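Local coordinates for protein histone-lysine N-methyltransferase, H3 lysine-9 specific SUVH4 (Arabidopsis thaliana, PDB 4QEO) that methylates histone H3 at a lysine whose modification tags chromatin for transcriptional repression, and binds methylated DNA, so coupling DNA methylation to histone methylation, at residues A[124-129]-A[207-212]; A[154-159]-A[191-196]; A[271-276]-A[453-458]; A[401-406]-A[446-451]. All coordinates share one frame; numbering follows the deposited sequence.

Contact 1 of 4, residues A[124-129]-A[207-212]. With nucleotides of chain B.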
# COMPACT_ATOMS: atom_id res chain seq x y z
N ASP A 124 -13.90 -5.34 -22.65
CA ASP A 124 -15.14 -4.61 -22.66
C ASP A 124 -16.33 -5.56 -22.70
O ASP A 124 -17.40 -5.24 -22.34
CB ASP A 124 -15.21 -3.65 -23.83
CG ASP A 124 -14.55 -2.32 -23.55
OD1 ASP A 124 -13.84 -2.16 -22.56
OD2 ASP A 124 -14.75 -1.42 -24.35
N THR A 125 -16.10 -6.75 -23.20
CA THR A 125 -17.13 -7.77 -23.26
C THR A 125 -16.69 -9.00 -22.49
O THR A 125 -15.58 -9.41 -22.64
CB THR A 125 -17.46 -8.16 -24.71
OG1 THR A 125 -18.01 -7.05 -25.39
CG2 THR A 125 -18.45 -9.28 -24.74
N VAL A 126 -17.58 -9.56 -21.66
CA VAL A 126 -17.23 -10.74 -20.88
C VAL A 126 -18.38 -11.75 -20.95
O VAL A 126 -19.54 -11.36 -21.00
CB VAL A 126 -17.00 -10.34 -19.39
CG1 VAL A 126 -16.90 -11.55 -18.49
CG2 VAL A 126 -15.72 -9.49 -19.27
N THR A 127 -18.05 -13.04 -20.99
CA THR A 127 -19.05 -14.08 -20.80
C THR A 127 -18.73 -14.74 -19.47
O THR A 127 -17.75 -15.48 -19.36
CB THR A 127 -19.04 -15.10 -21.95
OG1 THR A 127 -19.21 -14.41 -23.19
CG2 THR A 127 -20.21 -16.11 -21.80
N TYR A 128 -19.52 -14.44 -18.46
CA TYR A 128 -19.24 -14.85 -17.08
C TYR A 128 -20.14 -16.03 -16.71
O TYR A 128 -21.37 -15.96 -16.85
CB TYR A 128 -19.53 -13.68 -16.14
CG TYR A 128 -19.09 -13.88 -14.71
CD1 TYR A 128 -17.74 -13.83 -14.37
CD2 TYR A 128 -20.01 -14.10 -13.70
CE1 TYR A 128 -17.34 -13.99 -13.03
CE2 TYR A 128 -19.62 -14.25 -12.39
CZ TYR A 128 -18.29 -14.20 -12.06
OH TYR A 128 -17.92 -14.35 -10.74
N THR A 129 -19.52 -17.13 -16.27
CA THR A 129 -20.30 -18.28 -15.88
C THR A 129 -20.99 -18.02 -14.55
O THR A 129 -20.40 -17.42 -13.65
CB THR A 129 -19.42 -19.52 -15.76
OG1 THR A 129 -18.53 -19.57 -16.88
CG2 THR A 129 -20.28 -20.81 -15.73
N TYR A 207 -23.60 -15.40 -18.60
CA TYR A 207 -24.02 -14.02 -18.45
C TYR A 207 -23.13 -13.19 -19.35
O TYR A 207 -21.94 -13.12 -19.17
CB TYR A 207 -23.95 -13.57 -16.97
CG TYR A 207 -24.95 -14.37 -16.15
CD1 TYR A 207 -24.60 -15.60 -15.63
CD2 TYR A 207 -26.25 -13.92 -15.99
CE1 TYR A 207 -25.52 -16.37 -14.92
CE2 TYR A 207 -27.19 -14.69 -15.29
CZ TYR A 207 -26.81 -15.92 -14.77
OH TYR A 207 -27.72 -16.69 -14.08
N ARG A 208 -23.74 -12.58 -20.36
CA ARG A 208 -22.99 -11.70 -21.23
C ARG A 208 -23.08 -10.28 -20.69
O ARG A 208 -24.20 -9.69 -20.59
CB ARG A 208 -23.53 -11.79 -22.66
CG ARG A 208 -23.02 -10.72 -23.61
CD ARG A 208 -21.56 -10.93 -23.99
NE ARG A 208 -21.19 -12.34 -24.21
CZ ARG A 208 -21.42 -13.01 -25.34
NH1 ARG A 208 -21.06 -14.28 -25.46
NH2 ARG A 208 -22.03 -12.41 -26.34
N LEU A 209 -21.89 -9.76 -20.36
CA LEU A 209 -21.69 -8.46 -19.74
C LEU A 209 -20.99 -7.52 -20.71
O LEU A 209 -20.09 -7.94 -21.45
CB LEU A 209 -20.81 -8.60 -18.50
CG LEU A 209 -21.05 -9.83 -17.62
CD1 LEU A 209 -20.05 -9.85 -16.48
CD2 LEU A 209 -22.44 -9.78 -17.08
N LYS A 210 -21.41 -6.25 -20.68
CA LYS A 210 -20.84 -5.21 -21.54
C LYS A 210 -20.50 -4.04 -20.64
O LYS A 210 -21.36 -3.59 -19.89
CB LYS A 210 -21.89 -4.73 -22.56
CG LYS A 210 -22.55 -5.82 -23.38
CD LYS A 210 -21.54 -6.55 -24.25
CE LYS A 210 -22.02 -6.69 -25.69
NZ LYS A 210 -21.06 -7.46 -26.54
N ARG A 211 -19.27 -3.55 -20.74
CA ARG A 211 -18.81 -2.47 -19.89
C ARG A 211 -19.58 -1.19 -20.22
O ARG A 211 -19.82 -0.89 -21.38
CB ARG A 211 -17.31 -2.24 -20.10
CG ARG A 211 -16.65 -1.36 -19.04
CD ARG A 211 -15.15 -1.47 -19.13
NE ARG A 211 -14.45 -0.84 -18.02
CZ ARG A 211 -13.97 0.40 -18.06
NH1 ARG A 211 -14.18 1.17 -19.13
NH2 ARG A 211 -13.32 0.90 -17.02
N LEU A 212 -19.99 -0.47 -19.19
CA LEU A 212 -20.76 0.76 -19.37
C LEU A 212 -19.90 1.91 -19.88
O LEU A 212 -18.69 1.98 -19.62
CB LEU A 212 -21.44 1.14 -18.06
CG LEU A 212 -22.44 0.05 -17.63
CD1 LEU A 212 -23.13 0.48 -16.36
CD2 LEU A 212 -23.47 -0.25 -18.72
N1 5CM B 7 -15.06 -17.40 -10.05
C2 5CM B 7 -14.66 -17.24 -11.38
N3 5CM B 7 -15.52 -17.20 -12.39
C4 5CM B 7 -16.81 -17.32 -12.18
C5 5CM B 7 -17.25 -17.50 -10.80
C5A 5CM B 7 -18.70 -17.66 -10.53
C6 5CM B 7 -16.33 -17.56 -9.79
O2 5CM B 7 -13.50 -17.09 -11.65
N4 5CM B 7 -17.68 -17.29 -13.14
C1' 5CM B 7 -14.06 -17.52 -9.01
C2' 5CM B 7 -14.19 -16.77 -7.70
C3' 5CM B 7 -13.42 -17.67 -6.77
C4' 5CM B 7 -13.87 -19.04 -7.24
O4' 5CM B 7 -14.09 -18.88 -8.62
O3' 5CM B 7 -12.02 -17.59 -7.00
C5' 5CM B 7 -15.07 -19.65 -6.51
O5' 5CM B 7 -16.23 -18.87 -6.47
P 5CM B 7 -17.67 -19.48 -6.37
OP1 5CM B 7 -18.59 -18.44 -6.67
OP2 5CM B 7 -17.71 -20.71 -7.07
O HOH W 1 -15.38 0.56 -21.69
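Val126 and Leu209 face each other as a hydrogen-bonded antiparallel pair, and the side chains on their face of the sheet illustrate how a strand pair can be dense on one side and looser on the other. Leu209 CD1 lies 3.9 Å from Tyr128 CB and touches Val126 CG1, while Ile110 and Met112 of strand 106-112 close over the same buried group. Beneath it the backbone bonds are regular: Leu209 N reaches Val126 O at 2.9 Å and 178°, and Tyr128 N reaches Tyr207 O at 2.8 Å. Both strands belong to the curled sheet of the SRA domain, the module that reads methylated cytosine. The methylated base, 5CM7 of chain B, sits at the end of this pair: its N4 donates to Thr129 O at 2.8 Å and lies over one face of the Tyr128 ring, toward the rim. The anti placement of Tyr128 CG relative to the backbone N (chi1 -171°) carries the ring away from strand 207-211 to the base, and its OH is bonded to Val111 O. On the face of Thr125, Thr127, Arg208 and Lys210 the contacts are polar, and all but the buried Thr127 are partly exposed. Arg208 bends at chi2 and chi3 to grip Thr127 OG1 side-on with two nitrogens, NH1 at 2.9 Å and NE at 3.0 Å, the oxygen tilted about 15° out of the guanidinium plane. Lys210 NZ donates to Thr125 OG1 at 3.3 Å. At the exposed end, Arg211 NH1 and Asp124 OD1 share a water, weakly held on the aspartate side, while Arg211 NE bonds to Asp185 O.

Contact 2 of 4, residues A[154-159]-A[191-196]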
# COMPACT_ATOMS: atom_id res chain seq x y z
N ALA A 154 -29.76 -13.57 -9.19
CA ALA A 154 -29.43 -12.17 -8.93
C ALA A 154 -28.95 -11.45 -10.20
O ALA A 154 -29.39 -10.32 -10.51
CB ALA A 154 -28.37 -12.07 -7.80
N LEU A 155 -28.05 -12.11 -10.93
CA LEU A 155 -27.58 -11.58 -12.23
C LEU A 155 -28.71 -11.53 -13.24
O LEU A 155 -28.80 -10.59 -14.06
CB LEU A 155 -26.43 -12.44 -12.77
CG LEU A 155 -25.09 -12.26 -12.02
CD1 LEU A 155 -24.09 -13.33 -12.47
CD2 LEU A 155 -24.55 -10.86 -12.30
N LYS A 156 -29.59 -12.53 -13.21
CA LYS A 156 -30.77 -12.48 -14.10
C LYS A 156 -31.62 -11.24 -13.83
O LYS A 156 -32.08 -10.55 -14.76
CB LYS A 156 -31.60 -13.77 -13.95
CG LYS A 156 -33.12 -13.63 -14.23
CD LYS A 156 -33.81 -15.02 -13.99
CE LYS A 156 -35.35 -14.92 -13.89
NZ LYS A 156 -35.97 -14.59 -15.20
N HIS A 157 -31.82 -10.92 -12.55
CA HIS A 157 -32.62 -9.74 -12.23
C HIS A 157 -31.90 -8.46 -12.65
O HIS A 157 -32.54 -7.49 -13.07
CB HIS A 157 -32.99 -9.71 -10.73
CG HIS A 157 -34.00 -10.76 -10.34
ND1 HIS A 157 -34.07 -11.29 -9.07
CD2 HIS A 157 -34.95 -11.39 -11.07
CE1 HIS A 157 -35.05 -12.18 -9.03
NE2 HIS A 157 -35.59 -12.27 -10.23
N CYS A 158 -30.57 -8.45 -12.54
CA CYS A 158 -29.80 -7.31 -13.02
C CYS A 158 -30.07 -7.05 -14.50
O CYS A 158 -30.30 -5.89 -14.91
CB CYS A 158 -28.30 -7.52 -12.81
SG CYS A 158 -27.76 -7.37 -11.10
N CYS A 159 -29.99 -8.11 -15.29
CA CYS A 159 -30.30 -8.05 -16.73
C CYS A 159 -31.69 -7.49 -16.95
O CYS A 159 -31.89 -6.60 -17.78
CB CYS A 159 -30.24 -9.46 -17.34
SG CYS A 159 -30.58 -9.50 -19.13
N GLU A 191 -26.10 -7.95 -20.35
CA GLU A 191 -26.77 -7.76 -21.62
C GLU A 191 -27.74 -8.89 -21.83
O GLU A 191 -28.89 -8.68 -22.23
CB GLU A 191 -25.74 -7.78 -22.75
CG GLU A 191 -26.35 -7.98 -24.12
CD GLU A 191 -26.09 -6.80 -25.02
OE1 GLU A 191 -26.69 -5.73 -24.78
OE2 GLU A 191 -25.25 -6.94 -25.93
N LYS A 192 -27.28 -10.10 -21.57
CA LYS A 192 -28.24 -11.20 -21.65
C LYS A 192 -27.70 -12.41 -20.97
O LYS A 192 -26.56 -12.40 -20.55
CB LYS A 192 -28.58 -11.55 -23.11
CG LYS A 192 -27.41 -11.99 -23.91
CD LYS A 192 -27.86 -12.49 -25.25
CE LYS A 192 -26.67 -12.59 -26.17
NZ LYS A 192 -25.93 -11.31 -26.25
N PHE A 193 -28.52 -13.45 -20.84
CA PHE A 193 -28.05 -14.65 -20.16
C PHE A 193 -28.79 -15.84 -20.68
O PHE A 193 -29.91 -15.72 -21.20
CB PHE A 193 -28.25 -14.53 -18.64
CG PHE A 193 -29.70 -14.53 -18.24
CD1 PHE A 193 -30.43 -13.35 -18.27
CD2 PHE A 193 -30.33 -15.71 -17.85
CE1 PHE A 193 -31.77 -13.34 -17.93
CE2 PHE A 193 -31.69 -15.70 -17.52
CZ PHE A 193 -32.41 -14.53 -17.57
N TRP A 194 -28.19 -17.02 -20.54
CA TRP A 194 -28.88 -18.20 -21.06
C TRP A 194 -28.30 -19.44 -20.42
O TRP A 194 -27.30 -19.35 -19.75
CB TRP A 194 -28.76 -18.27 -22.59
CG TRP A 194 -27.36 -18.45 -23.05
CD1 TRP A 194 -26.73 -19.64 -23.34
CD2 TRP A 194 -26.38 -17.42 -23.24
NE1 TRP A 194 -25.43 -19.40 -23.71
CE2 TRP A 194 -25.19 -18.04 -23.67
CE3 TRP A 194 -26.40 -16.02 -23.12
CZ2 TRP A 194 -24.03 -17.32 -23.95
CZ3 TRP A 194 -25.24 -15.30 -23.40
CH2 TRP A 194 -24.07 -15.96 -23.81
N ALA A 195 -28.93 -20.60 -20.62
CA ALA A 195 -28.39 -21.85 -20.11
C ALA A 195 -27.90 -22.65 -21.29
O ALA A 195 -28.52 -22.62 -22.34
CB ALA A 195 -29.49 -22.63 -19.40
N GLN A 196 -26.80 -23.37 -21.14
CA GLN A 196 -26.34 -24.27 -22.19
C GLN A 196 -25.46 -25.33 -21.55
O GLN A 196 -25.12 -25.21 -20.39
CB GLN A 196 -25.54 -23.50 -23.25
CG GLN A 196 -24.20 -22.95 -22.76
CD GLN A 196 -23.31 -22.49 -23.91
OE1 GLN A 196 -23.47 -21.40 -24.45
NE2 GLN A 196 -22.36 -23.34 -24.29
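Phe193 meets helix 154-159 in two ways at once, by a face and by an edge, and so shows how a single ring can fit against one turn of helix. Over the face lies the aliphatic part of Lys156: CB stands 4.1 Å from the ring centroid, a CH-pi contact displaced toward the rim, and CG comes to 3.5 Å from CZ. The lysine chain crosses the ring at a slant, and its NZ goes on to a salt bridge with Glu160. At the edge, in the plane of the ring, is Cys159 SG, 3.9 Å from Phe193 CD1, a sulfur-aromatic contact. Here helix 151-161 packs against the long strand 180-197 of the SRA domain; the axes of segments 154-159 and 191-196 approach to 8.3 Å and run roughly antiparallel, 141° between their directions. The same sulfur also rests on the strand backbone, 3.6 Å from Glu191 O and 3.8 Å from Lys192 CA. That stretch of backbone is irregular: two residues, Glu191 and Lys192, stand opposite the single Arg208 of the next strand, which makes a classic beta bulge. Phe193 CG stands between its own N and carbonyl carbon (chi1 68°), from where the ring reaches the helix near the protein surface.

Contact 3 of 4, residues A[271-276]-A[453-458]. With SAH (S-adenosyl-L-homocysteine), chain E.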
# COMPACT_ATOMS: atom_id res chain seq x y z
N PHE A 271 25.90 16.39 -5.75
CA PHE A 271 25.42 15.51 -4.69
C PHE A 271 26.18 14.18 -4.71
O PHE A 271 26.37 13.59 -5.77
CB PHE A 271 23.91 15.27 -4.85
CG PHE A 271 23.33 14.32 -3.85
CD1 PHE A 271 22.97 14.75 -2.59
CD2 PHE A 271 23.12 12.98 -4.19
CE1 PHE A 271 22.41 13.88 -1.67
CE2 PHE A 271 22.57 12.10 -3.28
CZ PHE A 271 22.22 12.54 -2.02
N THR A 272 26.61 13.71 -3.55
CA THR A 272 27.34 12.44 -3.50
C THR A 272 26.62 11.41 -2.65
O THR A 272 26.28 11.65 -1.49
CB THR A 272 28.81 12.58 -2.99
OG1 THR A 272 28.82 13.20 -1.70
CG2 THR A 272 29.66 13.39 -3.96
N TYR A 273 26.41 10.25 -3.25
CA TYR A 273 25.61 9.21 -2.63
C TYR A 273 26.35 8.49 -1.52
O TYR A 273 27.46 8.00 -1.72
CB TYR A 273 25.17 8.19 -3.68
CG TYR A 273 23.93 7.42 -3.29
CD1 TYR A 273 24.01 6.35 -2.41
CD2 TYR A 273 22.69 7.76 -3.80
CE1 TYR A 273 22.88 5.64 -2.05
CE2 TYR A 273 21.55 7.06 -3.44
CZ TYR A 273 21.65 6.00 -2.57
OH TYR A 273 20.53 5.29 -2.20
N ILE A 274 25.73 8.43 -0.34
CA ILE A 274 26.23 7.63 0.77
C ILE A 274 25.14 6.71 1.31
O ILE A 274 23.94 7.01 1.19
CB ILE A 274 26.78 8.52 1.90
CG1 ILE A 274 25.71 9.47 2.41
CG2 ILE A 274 27.99 9.31 1.41
CD1 ILE A 274 26.20 10.46 3.47
N LYS A 275 25.54 5.59 1.90
CA LYS A 275 24.59 4.65 2.50
C LYS A 275 24.57 4.78 4.01
O LYS A 275 23.72 4.21 4.68
CB LYS A 275 24.91 3.20 2.11
CG LYS A 275 24.19 2.71 0.84
CD LYS A 275 24.24 1.19 0.70
CE LYS A 275 23.04 0.51 1.34
NZ LYS A 275 23.02 -0.97 1.12
N SER A 276 25.52 5.53 4.56
CA SER A 276 25.65 5.64 6.00
C SER A 276 25.66 7.10 6.42
O SER A 276 26.22 7.95 5.73
CB SER A 276 26.94 4.97 6.47
OG SER A 276 26.86 3.56 6.39
N GLY A 453 23.94 12.14 0.67
CA GLY A 453 22.89 11.35 1.30
C GLY A 453 22.55 10.13 0.47
O GLY A 453 23.19 9.87 -0.55
N ASN A 454 21.55 9.37 0.91
CA ASN A 454 21.00 8.30 0.09
C ASN A 454 19.79 8.84 -0.71
O ASN A 454 19.59 10.05 -0.78
CB ASN A 454 20.63 7.09 0.93
CG ASN A 454 19.40 7.32 1.80
OD1 ASN A 454 18.97 8.46 2.00
ND2 ASN A 454 18.84 6.24 2.32
N PHE A 455 18.99 7.94 -1.29
CA PHE A 455 17.92 8.37 -2.20
C PHE A 455 16.72 9.03 -1.52
O PHE A 455 15.89 9.66 -2.19
CB PHE A 455 17.44 7.21 -3.09
CG PHE A 455 16.56 6.20 -2.38
CD1 PHE A 455 15.18 6.36 -2.36
CD2 PHE A 455 17.11 5.08 -1.78
CE1 PHE A 455 14.38 5.44 -1.72
CE2 PHE A 455 16.31 4.15 -1.14
CZ PHE A 455 14.94 4.32 -1.12
N ALA A 456 16.63 8.87 -0.21
CA ALA A 456 15.51 9.38 0.57
C ALA A 456 15.21 10.85 0.29
O ALA A 456 14.05 11.25 0.26
CB ALA A 456 15.77 9.18 2.06
N ARG A 457 16.26 11.64 0.08
CA ARG A 457 16.10 13.08 -0.13
C ARG A 457 15.33 13.45 -1.41
O ARG A 457 14.88 14.59 -1.56
CB ARG A 457 17.47 13.78 -0.12
CG ARG A 457 18.46 13.21 -1.13
CD ARG A 457 18.60 14.10 -2.35
NE ARG A 457 19.43 15.27 -2.06
CZ ARG A 457 19.62 16.28 -2.90
NH1 ARG A 457 20.39 17.29 -2.54
NH2 ARG A 457 19.04 16.28 -4.10
N PHE A 458 15.18 12.49 -2.32
CA PHE A 458 14.48 12.74 -3.58
C PHE A 458 12.98 12.52 -3.48
O PHE A 458 12.23 12.77 -4.43
CB PHE A 458 15.05 11.86 -4.70
CG PHE A 458 16.45 12.23 -5.11
CD1 PHE A 458 16.68 13.38 -5.83
CD2 PHE A 458 17.53 11.42 -4.77
CE1 PHE A 458 17.97 13.74 -6.20
CE2 PHE A 458 18.81 11.77 -5.14
CZ PHE A 458 19.03 12.93 -5.86
N SAH E . 11.75 17.31 -5.79
CA SAH E . 12.91 17.55 -4.94
CB SAH E . 13.05 16.45 -3.88
CG SAH E . 12.32 16.76 -2.57
SD SAH E . 13.21 17.95 -1.55
C SAH E . 14.18 17.71 -5.76
O SAH E . 15.29 17.51 -5.27
OXT SAH E . 14.13 18.06 -6.95
C5' SAH E . 11.76 18.99 -1.28
C4' SAH E . 11.69 20.11 -2.31
O4' SAH E . 11.02 19.63 -3.46
C3' SAH E . 10.91 21.31 -1.80
O3' SAH E . 11.79 22.36 -1.45
C2' SAH E . 10.03 21.73 -2.96
O2' SAH E . 10.63 22.77 -3.69
C1' SAH E . 9.96 20.49 -3.82
N9 SAH E . 8.68 19.82 -3.53
C8 SAH E . 8.50 18.72 -2.74
N7 SAH E . 7.18 18.43 -2.71
C5 SAH E . 6.52 19.34 -3.46
C6 SAH E . 5.18 19.51 -3.76
N6 SAH E . 4.28 18.66 -3.26
N1 SAH E . 4.79 20.56 -4.57
C2 SAH E . 5.73 21.43 -5.07
N3 SAH E . 7.07 21.26 -4.77
C4 SAH E . 7.45 20.23 -3.98
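Phe271 lays its ring against Gly453 and Arg457, an example of an aromatic side chain lying directly on a glycine backbone. Its CZ is 3.2 Å from Gly453 O, and its CE1 is 3.3 Å from Arg457 NE. The arginine chain runs antiparallel to the phenylalanine side chain, with CD over the ring face and CZ 4.2 Å from the centroid, an off-centre cation-pi contact whose planes are inclined by 45°. Phe458 turns its edge to the face of Phe271, the centroids 5.7 Å apart. Beside this group, Tyr273 carries Asn454 CA over its face, 3.9 Å from the ring centre, while its OH accepts a weak bond from Phe455 N and bonds to Glu250. Backbone bonds set the register: Ile274 N to Gly453 O at 2.9 Å and Gly453 N to Thr272 O at 3.2 Å. In the next shell, Ala449 O accepts a hydrogen bond from Arg457 NE, and Tyr402 forms a second cation-pi contact with this arginine. Arg457 and Phe458 both line the S-adenosyl-L-homocysteine pocket, where Arg457 O is 3.5 Å from CB of the ligand. The whole joins the pre-SET and SET regions through the short parallel pair of strands 272-273 and 452-453, with Asn454 and Phe455 packed on strand 380-383.

Contact 4 of 4, residues A[401-406]-A[446-451]. With SAH (S-adenosyl-L-homocysteine), chain E.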
# COMPACT_ATOMS: atom_id res chain seq x y z
N GLU A 401 16.48 22.92 1.32
CA GLU A 401 15.31 22.09 1.03
C GLU A 401 15.42 20.65 1.52
O GLU A 401 14.42 19.94 1.61
CB GLU A 401 15.01 22.11 -0.47
CG GLU A 401 14.72 23.50 -1.04
CD GLU A 401 14.45 23.48 -2.54
OE1 GLU A 401 14.98 22.58 -3.22
OE2 GLU A 401 13.71 24.36 -3.03
N TYR A 402 16.63 20.20 1.83
CA TYR A 402 16.85 18.78 2.10
C TYR A 402 17.27 18.50 3.53
O TYR A 402 18.04 17.58 3.79
CB TYR A 402 17.87 18.20 1.12
CG TYR A 402 17.52 18.43 -0.33
CD1 TYR A 402 16.84 17.48 -1.07
CD2 TYR A 402 17.87 19.62 -0.97
CE1 TYR A 402 16.53 17.68 -2.39
CE2 TYR A 402 17.56 19.84 -2.29
CZ TYR A 402 16.89 18.87 -3.00
OH TYR A 402 16.58 19.09 -4.32
N ILE A 403 16.74 19.29 4.45
CA ILE A 403 17.03 19.09 5.87
C ILE A 403 15.85 18.45 6.59
O ILE A 403 14.73 18.96 6.57
CB ILE A 403 17.38 20.41 6.55
CG1 ILE A 403 18.62 21.00 5.91
CG2 ILE A 403 17.59 20.20 8.04
CD1 ILE A 403 19.06 22.26 6.56
N PHE A 404 16.12 17.32 7.23
CA PHE A 404 15.10 16.62 8.00
C PHE A 404 15.38 16.78 9.49
O PHE A 404 16.35 16.24 10.01
CB PHE A 404 15.10 15.13 7.62
CG PHE A 404 13.81 14.41 7.94
CD1 PHE A 404 13.39 14.25 9.25
CD2 PHE A 404 13.02 13.89 6.92
CE1 PHE A 404 12.21 13.59 9.55
CE2 PHE A 404 11.83 13.24 7.21
CZ PHE A 404 11.43 13.08 8.53
N GLU A 405 14.53 17.52 10.19
CA GLU A 405 14.70 17.67 11.63
C GLU A 405 14.29 16.40 12.37
O GLU A 405 13.26 15.81 12.08
CB GLU A 405 13.92 18.87 12.16
CG GLU A 405 14.58 20.20 11.86
CD GLU A 405 13.77 21.38 12.37
OE1 GLU A 405 12.64 21.16 12.85
OE2 GLU A 405 14.26 22.52 12.28
N ILE A 406 15.10 16.00 13.34
CA ILE A 406 14.82 14.80 14.12
C ILE A 406 14.03 15.16 15.38
O ILE A 406 14.55 15.79 16.29
CB ILE A 406 16.13 14.09 14.54
CG1 ILE A 406 16.98 13.77 13.30
CG2 ILE A 406 15.84 12.82 15.32
CD1 ILE A 406 18.33 13.16 13.64
N CYS A 446 19.51 17.54 13.20
CA CYS A 446 18.87 17.32 11.91
C CYS A 446 19.78 16.54 10.98
O CYS A 446 20.98 16.41 11.23
CB CYS A 446 18.52 18.66 11.26
SG CYS A 446 19.95 19.73 10.94
N ILE A 447 19.19 16.04 9.90
CA ILE A 447 19.89 15.31 8.86
C ILE A 447 19.91 16.17 7.62
O ILE A 447 18.87 16.44 7.03
CB ILE A 447 19.16 13.99 8.53
CG1 ILE A 447 18.95 13.15 9.80
CG2 ILE A 447 19.93 13.20 7.48
CD1 ILE A 447 18.07 11.92 9.58
N ASP A 448 21.10 16.62 7.23
CA ASP A 448 21.28 17.48 6.06
C ASP A 448 21.71 16.66 4.85
O ASP A 448 22.87 16.27 4.73
CB ASP A 448 22.30 18.57 6.37
CG ASP A 448 22.74 19.35 5.14
OD1 ASP A 448 22.02 19.38 4.12
OD2 ASP A 448 23.83 19.96 5.21
N ALA A 449 20.76 16.42 3.95
CA ALA A 449 21.06 15.70 2.71
C ALA A 449 21.24 16.67 1.55
O ALA A 449 21.03 16.31 0.39
CB ALA A 449 19.97 14.69 2.41
N GLY A 450 21.66 17.90 1.87
CA GLY A 450 21.85 18.93 0.87
C GLY A 450 22.91 18.60 -0.16
O GLY A 450 22.77 18.90 -1.35
N SER A 451 23.99 17.96 0.28
CA SER A 451 25.11 17.71 -0.62
C SER A 451 25.45 16.24 -0.67
O SER A 451 26.02 15.76 -1.66
CB SER A 451 26.31 18.54 -0.19
OG SER A 451 25.97 19.92 -0.20
N SAH E . 11.75 17.31 -5.79
CA SAH E . 12.91 17.55 -4.94
CB SAH E . 13.05 16.45 -3.88
CG SAH E . 12.32 16.76 -2.57
SD SAH E . 13.21 17.95 -1.55
C SAH E . 14.18 17.71 -5.76
O SAH E . 15.29 17.51 -5.27
OXT SAH E . 14.13 18.06 -6.95
C5' SAH E . 11.76 18.99 -1.28
C4' SAH E . 11.69 20.11 -2.31
O4' SAH E . 11.02 19.63 -3.46
C3' SAH E . 10.91 21.31 -1.80
O3' SAH E . 11.79 22.36 -1.45
C2' SAH E . 10.03 21.73 -2.96
O2' SAH E . 10.63 22.77 -3.69
C1' SAH E . 9.96 20.49 -3.82
N9 SAH E . 8.68 19.82 -3.53
C8 SAH E . 8.50 18.72 -2.74
N7 SAH E . 7.18 18.43 -2.71
C5 SAH E . 6.52 19.34 -3.46
C6 SAH E . 5.18 19.51 -3.76
N6 SAH E . 4.28 18.66 -3.26
N1 SAH E . 4.79 20.56 -4.57
C2 SAH E . 5.73 21.43 -5.07
N3 SAH E . 7.07 21.26 -4.77
C4 SAH E . 7.45 20.23 -3.98
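Tyr402 packs its CB against Ala449, with the two CB atoms 4.3 Å apart, and from there its ring runs outward to the cofactor product, a case of one residue serving both a strand pair and a ligand pocket. With CG anti to the carbonyl carbon (chi1 -54°), the ring leaves the strand pair. CD1 and then CE1 pass the sulfur of S-adenosyl-L-homocysteine, CE1 at 3.4 Å from SD. At the tip, OH points at the carboxylate oxygen O of the ligand, which lies at the ring edge and in its plane; the modelled separation is too short to be trusted. Back at the main chain, Tyr402 O accepts from Ala449 N at 3.0 Å, and the antiparallel pairing of strands 403-405 and 446-448 follows in the SET domain. Phe404 and Ile447 form its hydrogen-bonded pair, with Ile447 N to Phe404 O at 2.8 Å and Phe404 N to Ile447 O at 2.9 Å. Ile403 and Cys446 meet on one face, CG2 to CB at 3.7 Å. Phe404 and Ile447 point to the opposite face; Ile406 CD1 comes to 3.9 Å from Ile447 CG1, the two side chains crossing at about a right angle. Asp448, paired with Ile403, accepts a hydrogen bond from Gly450 N on OD1, met from above the carboxylate plane, in an Asx turn, while OD2 forms a salt bridge with Arg389. Phe404 and Glu405 also pack on side chains of the bound peptide.

From the N terminus, residues 124-129 open contact 1, which closes only when the chain returns at 207-212; the helix and long strand of contact 2 both lie within that span, so its loop is enclosed by the larger one. The two touch where the backbone of Arg208 pairs with that of Glu191 and Lys192, within one SRA domain. The chain then passes on to 271-276, which opens contact 3, closed 177 residues later at 453-458. Contact 4, 401-406 with 446-451, falls within that second loop; the two are joined by a backbone bond of Thr272 with Ser451 and share the S-adenosyl-L-homocysteine pocket. The nested pairs follow in series, with centres of contacts 1 and 3 about 50 Å apart.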